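Local coordinates for protein phosphoribosylaminoimidazole carboxylase, ATPase subunit (Thermotoga maritima, PDB 3AX6) that probably catalyses the ATP-dependent carboxylation of 5-aminoimidazole ribonucleotide with bicarbonate to N5-carboxyaminoimidazole ribonucleotide in purine biosynthesis, at residues G49-E57 with L70-L81. Residues are numbered along the deposited sequence; the frame is centred on the assembly and turned at random.
Sequences GFFDSERIE and LEHIDVQTLKKL
In the Rossmann-like preATP-grasp domain, loops 49-52 and 70-74, which follow strands 44-47 and 65-68 of the parallel sheet, meet where Phe50 faces Leu70 and Ile73, and the helices they lead into pack side by side. One backbone bond joins the loops: Asp74 N donates to Phe50 O at 2.7 Å, the nitrogen almost in line with the carbonyl (C=O...N 174°) but the bond bent at the hydrogen (N-H...O 138°). Next to this bond, Leu70 CD1 lies over one face of the Phe50 ring, 4.0 Å from its centroid, a CH-pi contact, and Ile73 CG2 approaches Phe50 CB. Leu30, Asp31 and Pro32 also touch the Phe50 side chain, and Ile7 of the central strand touches both Phe50 and Ile73. With an alanine here in place of Phe50, Leu70 CD1 would probably lose its aromatic face and a gap open between the loops and the strand ends. The Phe51 ring lies over the other loop's backbone, with Asp74 N 3.6 Å above its plane. Asp74, its CG anti to the backbone N, turns OD1 back to cap its own helix through Thr77 N (3.1 Å), while a water bridges OD2 to Phe51 O. Asp52 caps the partner helix in the same way, OD1 accepting from Arg55 N. Between the helices Ile56 CD1 and CG1 meet Thr77 CG2 tip to tip, and Ile56 CD1 presses on Leu81 CD1 at 3.4 Å, tighter than usual, with Leu78 CD2 beside it. Farther along the helices, Glu57 OE2 and Lys80 NZ form a salt bridge whose hydrogen bond is weak, at 3.4 Å. The axes of 53-57 and 75-81 approach to 9.8 Å, 44° from parallel, as neighbouring helices do on one side of a Rossmann-type alpha/beta sheet.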
# COMPACT_ATOMS: atom_id res chain seq x y z
N GLY A 49 -27.59 1.44 -9.10
CA GLY A 49 -27.21 2.78 -9.49
C GLY A 49 -27.14 3.78 -8.35
O GLY A 49 -27.72 3.58 -7.28
N PHE A 50 -26.43 4.87 -8.60
CA PHE A 50 -26.22 5.93 -7.62
C PHE A 50 -27.46 6.77 -7.37
O PHE A 50 -27.41 7.76 -6.64
CB PHE A 50 -25.06 6.81 -8.08
CG PHE A 50 -23.80 6.04 -8.38
CD1 PHE A 50 -23.14 6.20 -9.59
CD2 PHE A 50 -23.29 5.14 -7.45
CE1 PHE A 50 -21.99 5.46 -9.87
CE2 PHE A 50 -22.14 4.40 -7.72
CZ PHE A 50 -21.49 4.56 -8.93
N PHE A 51 -28.58 6.38 -7.97
CA PHE A 51 -29.82 7.11 -7.77
C PHE A 51 -30.95 6.14 -7.45
O PHE A 51 -32.13 6.49 -7.55
CB PHE A 51 -30.14 7.97 -8.99
CG PHE A 51 -29.36 9.24 -9.04
CD1 PHE A 51 -29.75 10.34 -8.28
CD2 PHE A 51 -28.17 9.31 -9.76
CE1 PHE A 51 -28.96 11.49 -8.23
CE2 PHE A 51 -27.37 10.46 -9.71
CZ PHE A 51 -27.77 11.55 -8.95
N ASP A 52 -30.57 4.93 -7.06
CA ASP A 52 -31.53 3.90 -6.69
C ASP A 52 -31.83 4.08 -5.20
O ASP A 52 -31.30 3.37 -4.35
CB ASP A 52 -30.98 2.50 -6.93
CG ASP A 52 -31.99 1.42 -6.62
OD1 ASP A 52 -32.69 1.53 -5.60
OD2 ASP A 52 -32.08 0.44 -7.39
N SER A 53 -32.68 5.06 -4.92
CA SER A 53 -33.09 5.41 -3.57
C SER A 53 -33.10 4.24 -2.58
O SER A 53 -32.28 4.16 -1.67
CB SER A 53 -34.48 6.05 -3.64
OG SER A 53 -34.96 6.37 -2.35
N GLU A 54 -34.03 3.31 -2.78
CA GLU A 54 -34.16 2.17 -1.88
C GLU A 54 -32.90 1.31 -1.73
O GLU A 54 -32.74 0.63 -0.72
CB GLU A 54 -35.34 1.31 -2.32
CG GLU A 54 -36.63 2.12 -2.44
CD GLU A 54 -37.82 1.27 -2.82
OE1 GLU A 54 -37.74 0.52 -3.83
OE2 GLU A 54 -38.86 1.37 -2.12
N ARG A 55 -32.01 1.34 -2.72
CA ARG A 55 -30.80 0.52 -2.62
C ARG A 55 -29.70 1.17 -1.78
O ARG A 55 -29.03 0.49 -1.01
CB ARG A 55 -30.27 0.18 -4.02
CG ARG A 55 -29.93 -1.29 -4.22
CD ARG A 55 -31.18 -2.14 -4.39
NE ARG A 55 -32.00 -2.17 -3.18
CZ ARG A 55 -33.26 -2.59 -3.15
NH1 ARG A 55 -33.85 -3.01 -4.25
NH2 ARG A 55 -33.93 -2.58 -2.00
N ILE A 56 -29.51 2.48 -1.93
CA ILE A 56 -28.48 3.16 -1.16
C ILE A 56 -28.97 3.18 0.29
O ILE A 56 -28.18 3.27 1.24
CB ILE A 56 -28.22 4.63 -1.66
CG1 ILE A 56 -29.29 5.58 -1.15
CG2 ILE A 56 -28.20 4.67 -3.18
CD1 ILE A 56 -28.98 6.14 0.21
N GLU A 57 -30.28 3.08 0.44
CA GLU A 57 -30.92 3.07 1.75
C GLU A 57 -30.53 1.77 2.46
O GLU A 57 -30.23 1.78 3.66
CB GLU A 57 -32.43 3.17 1.58
CG GLU A 57 -33.20 3.50 2.83
CD GLU A 57 -34.40 4.39 2.54
OE1 GLU A 57 -35.17 4.05 1.61
OE2 GLU A 57 -34.57 5.42 3.23
N LEU A 70 -17.62 9.43 -5.28
CA LEU A 70 -18.03 10.33 -6.36
C LEU A 70 -19.14 11.25 -5.86
O LEU A 70 -19.77 10.97 -4.84
CB LEU A 70 -18.52 9.54 -7.58
CG LEU A 70 -19.95 8.98 -7.59
CD1 LEU A 70 -20.30 8.51 -8.99
CD2 LEU A 70 -20.08 7.85 -6.59
N GLU A 71 -19.39 12.33 -6.57
CA GLU A 71 -20.41 13.28 -6.16
C GLU A 71 -21.78 13.07 -6.78
O GLU A 71 -22.80 13.34 -6.15
CB GLU A 71 -19.95 14.71 -6.45
CG GLU A 71 -18.74 15.16 -5.62
CD GLU A 71 -17.42 14.91 -6.31
OE1 GLU A 71 -17.20 13.78 -6.80
OE2 GLU A 71 -16.59 15.85 -6.37
N HIS A 72 -21.81 12.57 -8.00
CA HIS A 72 -23.07 12.33 -8.70
C HIS A 72 -23.81 11.17 -8.05
O HIS A 72 -23.83 10.06 -8.58
CB HIS A 72 -22.82 12.00 -10.17
CG HIS A 72 -21.99 13.03 -10.88
ND1 HIS A 72 -20.70 13.33 -10.52
CD2 HIS A 72 -22.28 13.83 -11.93
CE1 HIS A 72 -20.23 14.27 -11.31
NE2 HIS A 72 -21.17 14.59 -12.18
N ILE A 73 -24.41 11.43 -6.90
CA ILE A 73 -25.16 10.40 -6.19
C ILE A 73 -26.44 11.00 -5.64
O ILE A 73 -26.60 12.21 -5.58
CB ILE A 73 -24.34 9.82 -5.01
CG1 ILE A 73 -24.03 10.92 -3.99
CG2 ILE A 73 -23.05 9.23 -5.53
CD1 ILE A 73 -23.14 10.45 -2.85
N ASP A 74 -27.36 10.13 -5.25
CA ASP A 74 -28.63 10.58 -4.70
C ASP A 74 -28.36 11.27 -3.37
O ASP A 74 -28.49 10.67 -2.30
CB ASP A 74 -29.56 9.39 -4.49
CG ASP A 74 -30.95 9.79 -4.11
OD1 ASP A 74 -31.18 11.00 -3.88
OD2 ASP A 74 -31.82 8.91 -4.05
N VAL A 75 -27.98 12.54 -3.44
CA VAL A 75 -27.66 13.30 -2.24
C VAL A 75 -28.88 13.54 -1.35
O VAL A 75 -28.76 13.55 -0.12
CB VAL A 75 -27.00 14.66 -2.61
CG1 VAL A 75 -27.88 15.43 -3.57
CG2 VAL A 75 -26.75 15.48 -1.35
N GLN A 76 -30.05 13.72 -1.96
CA GLN A 76 -31.26 13.98 -1.19
C GLN A 76 -31.70 12.81 -0.31
O GLN A 76 -32.15 13.01 0.82
CB GLN A 76 -32.41 14.41 -2.11
CG GLN A 76 -32.21 15.78 -2.77
CD GLN A 76 -32.05 16.92 -1.76
OE1 GLN A 76 -32.93 17.17 -0.93
NE2 GLN A 76 -30.92 17.62 -1.84
N THR A 77 -31.58 11.58 -0.82
CA THR A 77 -31.96 10.43 -0.01
C THR A 77 -30.96 10.31 1.14
O THR A 77 -31.32 9.92 2.25
CB THR A 77 -31.98 9.11 -0.82
OG1 THR A 77 -32.39 8.04 0.02
CG2 THR A 77 -30.60 8.79 -1.34
N LEU A 78 -29.71 10.67 0.89
CA LEU A 78 -28.69 10.59 1.93
C LEU A 78 -28.98 11.61 3.02
O LEU A 78 -28.78 11.33 4.20
CB LEU A 78 -27.30 10.83 1.35
CG LEU A 78 -26.74 9.64 0.56
CD1 LEU A 78 -25.45 10.03 -0.14
CD2 LEU A 78 -26.52 8.46 1.51
N LYS A 79 -29.45 12.78 2.62
CA LYS A 79 -29.78 13.83 3.58
C LYS A 79 -30.89 13.31 4.48
O LYS A 79 -30.91 13.55 5.68
CB LYS A 79 -30.26 15.09 2.86
CG LYS A 79 -30.54 16.25 3.80
CD LYS A 79 -31.16 17.46 3.09
CE LYS A 79 -30.19 18.15 2.14
NZ LYS A 79 -29.83 17.30 0.97
N LYS A 80 -31.83 12.59 3.88
CA LYS A 80 -32.94 12.01 4.63
C LYS A 80 -32.39 11.09 5.72
O LYS A 80 -32.68 11.26 6.91
CB LYS A 80 -33.85 11.24 3.67
CG LYS A 80 -34.97 10.44 4.33
CD LYS A 80 -35.97 9.94 3.30
CE LYS A 80 -37.08 9.10 3.93
NZ LYS A 80 -36.57 7.81 4.48
N LEU A 81 -31.58 10.12 5.30
CA LEU A 81 -30.98 9.16 6.21
C LEU A 81 -30.09 9.84 7.24
O LEU A 81 -30.05 9.43 8.41
CB LEU A 81 -30.17 8.15 5.42
CG LEU A 81 -31.04 7.32 4.47
CD1 LEU A 81 -30.19 6.82 3.32
CD2 LEU A 81 -31.71 6.17 5.25
O HOH W 1 -33.41 9.06 -6.79